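Local coordinates for Low molecular weight phosphotyrosine phosphatase family protein (Streptococcus pyogenes, PDB 5GOT), which removes phosphate from phosphotyrosine residues of proteins by hydrolysis, as a low molecular weight protein tyrosine phosphatase, at residues A[74-79]-A[94-99]; A[29-34]-A[138-143]. All blocks are in the same frame, centred on the assembly; numbering follows the deposited sequence.

Contact 1: residues A[74-79]-A[94-99]; sequences TDFNTF and KEMSQH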
# COMPACT_ATOMS: atom_id res chain seq x y z
N THR A 74 14.46 -1.30 9.92
CA THR A 74 13.66 -0.51 10.84
C THR A 74 12.18 -0.67 10.56
O THR A 74 11.36 -0.79 11.49
CB THR A 74 14.04 0.97 10.75
OG1 THR A 74 15.45 1.10 10.52
CG2 THR A 74 13.66 1.67 12.04
N ASP A 75 11.82 -0.67 9.27
CA ASP A 75 10.41 -0.77 8.89
C ASP A 75 9.81 -2.10 9.32
O ASP A 75 8.68 -2.14 9.84
CB ASP A 75 10.27 -0.60 7.38
CG ASP A 75 10.74 0.75 6.90
OD1 ASP A 75 10.52 1.74 7.63
OD2 ASP A 75 11.30 0.81 5.78
N PHE A 76 10.52 -3.20 9.07
CA PHE A 76 10.00 -4.51 9.48
C PHE A 76 9.74 -4.56 10.98
O PHE A 76 8.84 -5.29 11.42
CB PHE A 76 10.97 -5.63 9.09
CG PHE A 76 10.91 -6.01 7.65
CD1 PHE A 76 9.90 -6.86 7.18
CD2 PHE A 76 11.88 -5.58 6.76
CE1 PHE A 76 9.86 -7.24 5.84
CE2 PHE A 76 11.84 -5.95 5.42
CZ PHE A 76 10.83 -6.78 4.96
N ASN A 77 10.51 -3.81 11.78
CA ASN A 77 10.31 -3.78 13.23
C ASN A 77 9.17 -2.85 13.62
O ASN A 77 8.43 -3.14 14.57
CB ASN A 77 11.59 -3.34 13.94
CG ASN A 77 12.56 -4.48 14.14
OD1 ASN A 77 12.49 -5.20 15.14
ND2 ASN A 77 13.47 -4.67 13.19
N THR A 78 9.03 -1.73 12.92
CA THR A 78 8.09 -0.69 13.31
C THR A 78 6.67 -0.97 12.84
O THR A 78 5.71 -0.73 13.59
CB THR A 78 8.56 0.66 12.76
OG1 THR A 78 9.95 0.83 13.05
CG2 THR A 78 7.76 1.80 13.38
N PHE A 79 6.48 -1.42 11.61
CA PHE A 79 5.12 -1.55 11.08
C PHE A 79 4.42 -2.77 11.68
O PHE A 79 5.04 -3.80 11.94
CB PHE A 79 5.13 -1.62 9.55
CG PHE A 79 5.40 -0.29 8.90
CD1 PHE A 79 4.41 0.68 8.83
CD2 PHE A 79 6.65 -0.00 8.38
CE1 PHE A 79 4.66 1.92 8.24
CE2 PHE A 79 6.92 1.24 7.81
CZ PHE A 79 5.92 2.20 7.74
N LYS A 94 9.38 -11.67 2.45
CA LYS A 94 9.74 -12.68 3.43
C LYS A 94 11.21 -13.07 3.33
O LYS A 94 11.89 -13.22 4.35
CB LYS A 94 8.83 -13.90 3.29
CG LYS A 94 7.41 -13.68 3.81
CD LYS A 94 6.54 -14.89 3.56
CE LYS A 94 5.11 -14.68 4.01
NZ LYS A 94 4.25 -15.81 3.60
N GLU A 95 11.74 -13.20 2.10
CA GLU A 95 13.14 -13.60 1.96
C GLU A 95 14.08 -12.49 2.41
O GLU A 95 15.03 -12.74 3.16
CB GLU A 95 13.47 -14.00 0.52
CG GLU A 95 12.39 -14.76 -0.26
CD GLU A 95 12.02 -16.12 0.34
OE1 GLU A 95 12.59 -16.55 1.39
OE2 GLU A 95 11.14 -16.81 -0.26
N MET A 96 13.82 -11.25 1.99
CA MET A 96 14.72 -10.17 2.36
C MET A 96 14.75 -9.93 3.86
O MET A 96 15.74 -9.39 4.37
CB MET A 96 14.34 -8.88 1.61
CG MET A 96 13.04 -8.22 2.02
SD MET A 96 12.62 -6.86 0.90
CE MET A 96 14.01 -5.74 1.16
N SER A 97 13.72 -10.36 4.59
CA SER A 97 13.73 -10.28 6.05
C SER A 97 14.02 -11.63 6.71
O SER A 97 13.84 -11.75 7.93
CB SER A 97 12.40 -9.72 6.56
OG SER A 97 11.32 -10.59 6.23
N GLN A 98 14.43 -12.64 5.95
CA GLN A 98 14.76 -13.98 6.46
C GLN A 98 13.66 -14.54 7.35
O GLN A 98 13.91 -15.17 8.38
CB GLN A 98 16.09 -13.99 7.22
CG GLN A 98 17.25 -13.38 6.47
CD GLN A 98 17.59 -12.03 7.03
OE1 GLN A 98 17.91 -11.90 8.21
NE2 GLN A 98 17.51 -11.00 6.19
N HIS A 99 12.42 -14.29 6.96
CA HIS A 99 11.25 -14.92 7.57
C HIS A 99 11.14 -14.64 9.06
O HIS A 99 10.50 -15.39 9.79
CB HIS A 99 11.27 -16.43 7.31
CG HIS A 99 11.10 -16.80 5.87
ND1 HIS A 99 9.86 -17.03 5.31
CD2 HIS A 99 12.00 -16.99 4.88
CE1 HIS A 99 10.00 -17.35 4.04
NE2 HIS A 99 11.29 -17.33 3.75
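With CG of Phe-76 anti to its carbonyl carbon (chi1 -78°), the benzyl group leaves helix 73-78 in the direction of the 94-99 segment, and Ser-97 meets it there. The serine takes chi1 of 63°, which sets OG between the backbone N and the carbonyl carbon and aims the hydroxyl back at Leu-93 O, where it is hydrogen-bonded. The methylene is what lies over the ring: Ser-97 CB sits over the middle of one face, 3.7 Å from the centroid of the Phe-76 ring and only 13° off its normal, a CH-pi contact. The nearest ring atom is CE1 of Phe-76, 3.6 Å from Ser-97 CB. Met-96 adds a smaller touch, its CG lying 3.9 Å from Phe-76 CZ at the far end of the ring, with the two side chains crossing at about a right angle. No hydrogen bond joins the segments, so apolar contact alone connects them directly. Ile-71 touches both Phe-76 and Met-96, and Ile-105 of the strand 105-107 also packs on the phenylalanine. Just beyond Ser-97 the chain turns sharply. His-99 N bonds to Lys-94 O and Gln-98 N to Glu-95 O, while His-99 NE2 reaches back to Glu-95 OE1 at 2.8 Å, approaching from above the carboxylate plane. The other ring nitrogen, His-99 ND1, is hydrogen-bonded to Asp-102. The contact thus joins two neighbouring helices of the alpha/beta phosphatase fold, 73-78 and 87-96, right where the second ends in a Schellman motif with Gln-98 as its C-prime residue.

Contact 2: residues A[29-34]-A[138-143]; sequences DVMMIE and SRLMSK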
# COMPACT_ATOMS: atom_id res chain seq x y z
N ASP A 29 -5.12 9.95 12.76
CA ASP A 29 -5.12 9.81 14.21
C ASP A 29 -5.36 8.38 14.66
O ASP A 29 -5.02 8.03 15.80
CB ASP A 29 -6.19 10.73 14.82
CG ASP A 29 -5.90 12.21 14.57
OD1 ASP A 29 -4.74 12.63 14.73
OD2 ASP A 29 -6.85 12.95 14.22
N VAL A 30 -5.92 7.53 13.80
CA VAL A 30 -6.21 6.16 14.18
C VAL A 30 -5.46 5.13 13.34
O VAL A 30 -5.35 3.96 13.76
CB VAL A 30 -7.73 5.89 14.16
CG1 VAL A 30 -8.24 5.75 12.75
CG2 VAL A 30 -8.10 4.68 15.00
N MET A 31 -4.89 5.50 12.19
CA MET A 31 -4.04 4.58 11.44
C MET A 31 -2.89 5.33 10.79
O MET A 31 -3.09 6.39 10.17
CB MET A 31 -4.84 3.81 10.37
CG MET A 31 -4.08 2.65 9.76
SD MET A 31 -4.96 1.84 8.41
CE MET A 31 -6.37 1.14 9.25
N MET A 32 -1.68 4.80 10.93
CA MET A 32 -0.50 5.37 10.31
C MET A 32 -0.17 4.55 9.07
O MET A 32 -0.04 3.33 9.15
CB MET A 32 0.67 5.39 11.30
CG MET A 32 1.95 6.06 10.81
SD MET A 32 3.15 4.87 10.18
CE MET A 32 4.70 5.71 10.53
N ILE A 33 -0.06 5.22 7.92
CA ILE A 33 -0.03 4.55 6.63
C ILE A 33 1.13 5.09 5.82
O ILE A 33 1.29 6.30 5.68
CB ILE A 33 -1.36 4.74 5.86
CG1 ILE A 33 -2.53 4.21 6.68
CG2 ILE A 33 -1.31 4.00 4.54
CD1 ILE A 33 -3.85 4.77 6.25
N GLU A 34 1.96 4.18 5.31
CA GLU A 34 3.09 4.50 4.45
C GLU A 34 3.18 3.44 3.37
O GLU A 34 2.38 2.50 3.33
CB GLU A 34 4.40 4.61 5.25
CG GLU A 34 4.42 5.83 6.18
CD GLU A 34 5.81 6.16 6.67
OE1 GLU A 34 5.95 6.80 7.74
OE2 GLU A 34 6.78 5.76 6.00
N SER A 138 -12.30 -2.81 7.22
CA SER A 138 -13.20 -3.66 7.99
C SER A 138 -12.44 -4.73 8.74
O SER A 138 -12.88 -5.21 9.78
CB SER A 138 -14.24 -4.29 7.07
OG SER A 138 -13.66 -5.41 6.41
N ARG A 139 -11.27 -5.11 8.22
CA ARG A 139 -10.46 -6.11 8.89
C ARG A 139 -9.71 -5.53 10.08
O ARG A 139 -9.60 -6.18 11.13
CB ARG A 139 -9.49 -6.71 7.87
CG ARG A 139 -8.80 -7.93 8.33
CD ARG A 139 -9.22 -9.16 7.54
NE ARG A 139 -8.29 -10.22 7.88
CZ ARG A 139 -7.39 -10.73 7.04
NH1 ARG A 139 -7.35 -10.33 5.77
NH2 ARG A 139 -6.55 -11.67 7.47
N LEU A 140 -9.20 -4.31 9.95
CA LEU A 140 -8.30 -3.73 10.94
C LEU A 140 -8.99 -2.86 11.98
O LEU A 140 -8.44 -2.67 13.07
CB LEU A 140 -7.21 -2.90 10.24
CG LEU A 140 -6.33 -3.74 9.31
CD1 LEU A 140 -5.44 -2.84 8.48
CD2 LEU A 140 -5.50 -4.70 10.15
N MET A 141 -10.17 -2.32 11.69
CA MET A 141 -10.83 -1.43 12.64
C MET A 141 -11.83 -2.20 13.49
O MET A 141 -12.37 -3.23 13.08
CB MET A 141 -11.53 -0.28 11.92
CG MET A 141 -10.61 0.53 10.99
SD MET A 141 -9.11 1.18 11.75
CE MET A 141 -9.79 2.34 12.93
N SER A 142 -12.05 -1.71 14.70
CA SER A 142 -13.02 -2.33 15.59
C SER A 142 -14.42 -2.18 15.03
O SER A 142 -14.70 -1.31 14.20
CB SER A 142 -12.97 -1.68 16.98
OG SER A 142 -13.49 -0.36 16.91
N LYS A 143 -15.32 -3.05 15.49
CA LYS A 143 -16.71 -2.93 15.06
C LYS A 143 -17.30 -1.58 15.46
O LYS A 143 -18.06 -0.98 14.70
CB LYS A 143 -17.55 -4.07 15.64
CG LYS A 143 -18.97 -4.06 15.12
CD LYS A 143 -19.65 -5.38 15.38
CE LYS A 143 -21.15 -5.25 15.12
NZ LYS A 143 -21.42 -4.57 13.83
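The ends of the Val-30 and Met-141 side chains meet head-on, closing a contact in the alpha/beta fold built on a parallel sheet: Val-30, just ahead of edge strand 31-37, meets Met-141, just past helix 122-140. CE of Met-141 comes up to both branches of the valine, 3.6 Å from Val-30 CG2 and 3.8 Å from Val-30 CG1. The sulfur just behind that methyl is used as well, since Met-141 SD lies 3.7 Å from CE of Met-31, one methionine crossing the other at a slant. Strand meets helix directly where Met-31 has a further, looser neighbour in Leu-140, whose CD1 is 4.2 Å from Met-31 CE, and here the side chains meet at about a right angle. Everything across this contact is apolar. In the next shell, Met-31 also packs on Val-4, Met-22 and Val-26, while Leu-140 rests on Lys-2 and Val-4 of the adjoining strand 2-8. The strand itself is fixed by backbone hydrogen bonds between Met-32 and both Lys-2 and Val-4. On the other segment the helix ends at Leu-140, and Ser-142 then caps the following helix 143-148, where its OG accepts the N-H of Tyr-145. That last helix touches the contact too, with Tyr-145 against Val-30 and Leu-146 against Met-141. The shapes of the two methionines differ: Met-31 runs extended from the strand, chi1 -168°, and bends only at its last torsion, whereas Met-141 folds at both chi2 (-54°) and chi3, curling its terminal CE into contact with the two methyls of Val-30.

Contact 2 joins residues 29-34 to 138-143 and so brackets most of the chain, with contact 1 nested inside that loop. Their centres are about 20 Å apart, yet the segments 74-79 and 29-34 touch where Phe-79 packs on Glu-34 and Met-32: its CZ lies 3.8 Å from Glu-34 CB and its CE1 is 3.8 Å from Met-32 SD. Across the parallel sheet the order is 31-37, 2-8, 81-84, 105-107. Contact 2 uses the edge strand 31-37 directly, whereas contact 1 pairs the helices before and after strand 81-84 and packs against the opposite edge strand through Ile-105. Together they tie helices to both margins of the phosphatase sheet.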